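Local coordinates for protein glucose-1-phosphate uridylyltransferase (PDB 2UX8) that probably catalyses the conversion of alpha-D-glucose 1-phosphate and UTP to UDP-glucose and diphosphate, at residues His177-Gly185 with Glu193-Pro201. Numbering follows the deposited sequence.
Sequences HRYGIITPG and EVKGLVEKP. With G1P (1-O-phosphono-alpha-D-glucopyranose), chain K.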
loop_
_atom_site.group_PDB
_atom_site.type_symbol
_atom_site.label_atom_id
_atom_site.label_comp_id
_atom_site.label_asym_id
_atom_site.label_seq_id
_atom_site.Cartn_x
_atom_site.Cartn_y
_atom_site.Cartn_z
ATOM N N HIS C 177 36.348 -2.038 -14.206
ATOM C CA HIS C 177 35.651 -0.794 -14.513
ATOM C C HIS C 177 34.245 -0.719 -13.913
ATOM O O HIS C 177 33.560 0.293 -14.064
ATOM C CB HIS C 177 35.563 -0.619 -16.030
ATOM C CG HIS C 177 34.644 -1.598 -16.692
ATOM N ND1 HIS C 177 33.326 -1.307 -16.971
ATOM C CD2 HIS C 177 34.833 -2.887 -17.063
ATOM C CE1 HIS C 177 32.741 -2.375 -17.487
ATOM N NE2 HIS C 177 33.634 -3.348 -17.551
ATOM N N ARG C 178 33.820 -1.781 -13.232
ATOM C CA ARG C 178 32.482 -1.822 -12.644
ATOM C C ARG C 178 32.466 -1.563 -11.144
ATOM O O ARG C 178 31.398 -1.406 -10.549
ATOM C CB ARG C 178 31.835 -3.186 -12.875
ATOM C CG ARG C 178 32.039 -3.787 -14.245
ATOM C CD ARG C 178 31.508 -5.215 -14.263
ATOM N NE ARG C 178 30.054 -5.246 -14.158
ATOM C CZ ARG C 178 29.356 -6.279 -13.703
ATOM N NH1 ARG C 178 29.983 -7.375 -13.303
ATOM N NH2 ARG C 178 28.033 -6.214 -13.655
ATOM N N TYR C 179 33.636 -1.533 -10.523
ATOM C CA TYR C 179 33.687 -1.330 -9.084
ATOM C C TYR C 179 34.576 -0.171 -8.705
ATOM O O TYR C 179 35.213 0.449 -9.553
ATOM C CB TYR C 179 34.241 -2.573 -8.382
ATOM C CG TYR C 179 33.626 -3.908 -8.764
ATOM C CD1 TYR C 179 33.839 -4.473 -10.023
ATOM C CD2 TYR C 179 32.881 -4.639 -7.837
ATOM C CE1 TYR C 179 33.331 -5.733 -10.341
ATOM C CE2 TYR C 179 32.371 -5.894 -8.147
ATOM C CZ TYR C 179 32.601 -6.436 -9.396
ATOM O OH TYR C 179 32.114 -7.688 -9.692
ATOM N N GLY C 180 34.609 0.115 -7.410
ATOM C CA GLY C 180 35.481 1.156 -6.914
ATOM C C GLY C 180 36.748 0.362 -6.692
ATOM O O GLY C 180 36.686 -0.748 -6.154
ATOM N N ILE C 181 37.894 0.889 -7.107
ATOM C CA ILE C 181 39.128 0.139 -6.941
ATOM C C ILE C 181 40.046 0.683 -5.864
ATOM O O ILE C 181 40.189 1.893 -5.701
ATOM C CB ILE C 181 39.874 0.039 -8.281
ATOM C CG1 ILE C 181 39.044 -0.803 -9.252
ATOM C CG2 ILE C 181 41.243 -0.591 -8.083
ATOM C CD1 ILE C 181 38.783 -2.227 -8.764
ATOM N N ILE C 182 40.667 -0.230 -5.130
ATOM C CA ILE C 182 41.566 0.129 -4.047
ATOM C C ILE C 182 43.035 0.104 -4.450
ATOM O O ILE C 182 43.463 -0.743 -5.232
ATOM C CB ILE C 182 41.404 -0.844 -2.870
ATOM C CG1 ILE C 182 39.957 -0.827 -2.373
ATOM C CG2 ILE C 182 42.386 -0.491 -1.764
ATOM C CD1 ILE C 182 39.639 -1.910 -1.356
ATOM N N THR C 183 43.793 1.053 -3.911
ATOM C CA THR C 183 45.234 1.137 -4.129
ATOM C C THR C 183 45.743 0.553 -2.808
ATOM O O THR C 183 45.752 1.231 -1.783
ATOM C CB THR C 183 45.677 2.601 -4.284
ATOM O OG1 THR C 183 44.998 3.180 -5.406
ATOM C CG2 THR C 183 47.172 2.689 -4.507
ATOM N N PRO C 184 46.160 -0.721 -2.819
ATOM C CA PRO C 184 46.654 -1.436 -1.639
ATOM C C PRO C 184 47.981 -1.028 -1.033
ATOM O O PRO C 184 48.898 -0.599 -1.732
ATOM C CB PRO C 184 46.686 -2.878 -2.113
ATOM C CG PRO C 184 47.172 -2.720 -3.505
ATOM C CD PRO C 184 46.346 -1.545 -4.028
ATOM N N GLY C 185 48.061 -1.192 0.285
ATOM C CA GLY C 185 49.262 -0.890 1.034
ATOM C C GLY C 185 49.679 -2.169 1.728
ATOM O O GLY C 185 49.649 -3.241 1.127
ATOM N N GLU C 193 45.785 -2.357 3.892
ATOM C CA GLU C 193 45.679 -0.903 3.865
ATOM C C GLU C 193 45.206 -0.324 2.540
ATOM O O GLU C 193 45.675 -0.723 1.478
ATOM C CB GLU C 193 47.034 -0.286 4.216
ATOM C CG GLU C 193 47.322 -0.214 5.701
ATOM C CD GLU C 193 48.789 0.007 6.002
ATOM O OE1 GLU C 193 49.495 0.594 5.154
ATOM O OE2 GLU C 193 49.231 -0.399 7.097
ATOM N N VAL C 194 44.274 0.619 2.609
ATOM C CA VAL C 194 43.770 1.279 1.411
ATOM C C VAL C 194 44.485 2.623 1.339
ATOM O O VAL C 194 44.297 3.484 2.198
ATOM C CB VAL C 194 42.230 1.502 1.478
ATOM C CG1 VAL C 194 41.850 1.956 2.845
ATOM C CG2 VAL C 194 41.785 2.550 0.455
ATOM N N LYS C 195 45.321 2.793 0.323
ATOM C CA LYS C 195 46.067 4.033 0.157
ATOM C C LYS C 195 45.356 4.961 -0.813
ATOM O O LYS C 195 45.680 6.141 -0.910
ATOM C CB LYS C 195 47.488 3.726 -0.341
ATOM C CG LYS C 195 48.393 3.095 0.721
ATOM C CD LYS C 195 49.748 2.714 0.148
ATOM C CE LYS C 195 50.684 2.167 1.222
ATOM N NZ LYS C 195 51.948 1.604 0.644
ATOM N N GLY C 196 44.377 4.422 -1.526
ATOM C CA GLY C 196 43.638 5.228 -2.474
ATOM C C GLY C 196 42.504 4.432 -3.071
ATOM O O GLY C 196 42.467 3.205 -2.965
ATOM N N LEU C 197 41.573 5.133 -3.705
ATOM C CA LEU C 197 40.438 4.472 -4.310
ATOM C C LEU C 197 39.777 5.342 -5.350
ATOM O O LEU C 197 39.595 6.538 -5.147
ATOM C CB LEU C 197 39.427 4.068 -3.225
ATOM C CG LEU C 197 38.845 5.113 -2.270
ATOM C CD1 LEU C 197 38.127 4.398 -1.137
ATOM C CD2 LEU C 197 39.941 5.981 -1.694
ATOM N N VAL C 198 39.438 4.734 -6.478
ATOM C CA VAL C 198 38.769 5.443 -7.554
ATOM C C VAL C 198 37.504 4.675 -7.921
ATOM O O VAL C 198 37.524 3.444 -8.020
ATOM C CB VAL C 198 39.680 5.569 -8.789
ATOM C CG1 VAL C 198 40.839 6.494 -8.479
ATOM C CG2 VAL C 198 40.202 4.206 -9.192
ATOM N N GLU C 199 36.405 5.401 -8.101
ATOM C CA GLU C 199 35.109 4.807 -8.457
ATOM C C GLU C 199 35.215 4.344 -9.908
ATOM O O GLU C 199 35.715 5.068 -10.706
ATOM C CB GLU C 199 34.010 5.876 -8.362
ATOM C CG GLU C 199 32.748 5.483 -7.600
ATOM C CD GLU C 199 32.262 4.087 -7.911
ATOM O OE1 GLU C 199 32.164 3.725 -9.094
ATOM O OE2 GLU C 199 31.964 3.348 -6.962
ATOM N N LYS C 200 34.760 3.156 -10.263
ATOM C CA LYS C 200 34.835 2.676 -11.652
ATOM C C LYS C 200 35.879 3.288 -12.613
ATOM O O LYS C 200 35.531 4.056 -13.513
ATOM C CB LYS C 200 33.457 2.793 -12.304
ATOM C CG LYS C 200 32.376 2.002 -11.605
ATOM C CD LYS C 200 31.150 1.842 -12.481
ATOM C CE LYS C 200 30.070 1.060 -11.755
ATOM N NZ LYS C 200 28.895 0.761 -12.607
ATOM N N PRO C 201 37.165 2.926 -12.458
ATOM C CA PRO C 201 38.217 3.458 -13.334
ATOM C C PRO C 201 38.029 3.012 -14.786
ATOM O O PRO C 201 37.289 2.068 -15.055
ATOM C CB PRO C 201 39.485 2.882 -12.724
ATOM C CG PRO C 201 39.016 1.554 -12.216
ATOM C CD PRO C 201 37.714 1.908 -11.545
HETATM C C1 G1P K . 28.881 0.700 -5.343
HETATM C C2 G1P K . 30.168 1.490 -5.032
HETATM C C3 G1P K . 31.353 0.787 -5.716
HETATM C C4 G1P K . 31.457 -0.622 -5.141
HETATM C C5 G1P K . 30.135 -1.365 -5.444
HETATM C C6 G1P K . 30.208 -2.782 -4.857
HETATM O O1 G1P K . 28.650 0.722 -6.770
HETATM O O2 G1P K . 30.033 2.817 -5.538
HETATM O O3 G1P K . 32.553 1.496 -5.439
HETATM O O4 G1P K . 32.551 -1.299 -5.759
HETATM O O5 G1P K . 29.015 -0.665 -4.831
HETATM O O6 G1P K . 28.994 -3.493 -5.114
HETATM P P G1P K . 27.206 0.068 -7.120
HETATM O O1P G1P K . 26.118 0.783 -6.406
HETATM O O2P G1P K . 26.970 0.143 -8.702
HETATM O O3P G1P K . 27.184 -1.485 -6.690
#
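T183 O is gripped by two successive amides across the hairpin: K195 N lies 2.7 Å from it, nearly in line with the carbonyl bond, while G196 N adds a weak bond. One residue facing two is the signature of a classic beta bulge, and here it sets an extra residue into strand 193-198 while the antiparallel pairing carries on, T183 N bonding back to G196 O. On one side of it G185 N bonds to E193 O; on the other, I181 N reaches V198 O at 2.7 Å and V198 N returns to I181 O. Each face of the hairpin adds its own apolar contact. I182 holds CG1 beside its backbone N (chi1 -59°), which leaves CG2 anti to that N, where it meets V194 CB at 3.8 Å, the two branched groups crossing at about a right angle, and I182 also packs on L210 of strand 210-213. On the other face of the sheet, I181 CG1 touches P201 CG at 3.8 Å, again nearly perpendicular. Beyond the paired strands, the two segments converge on glucose 1-phosphate. G180 N donates a nearly straight bond (168°) to G1P O4, 3.0 Å away, and E199, its chain bent at chi2 (-43°), brings OE2 to both G1P O2 and O3. An alanine in place of E199 has no carboxylate, and the sugar, its O2 and O3 hydroxyls left without their shared acceptor, would probably be less firmly oriented. The example illustrates how a bulged beta hairpin of a GT-A-type nucleotidyltransferase carries sugar-binding residues at its sugar-facing end, G180 from one segment and E199 from the other, forming part of the glucose 1-phosphate site.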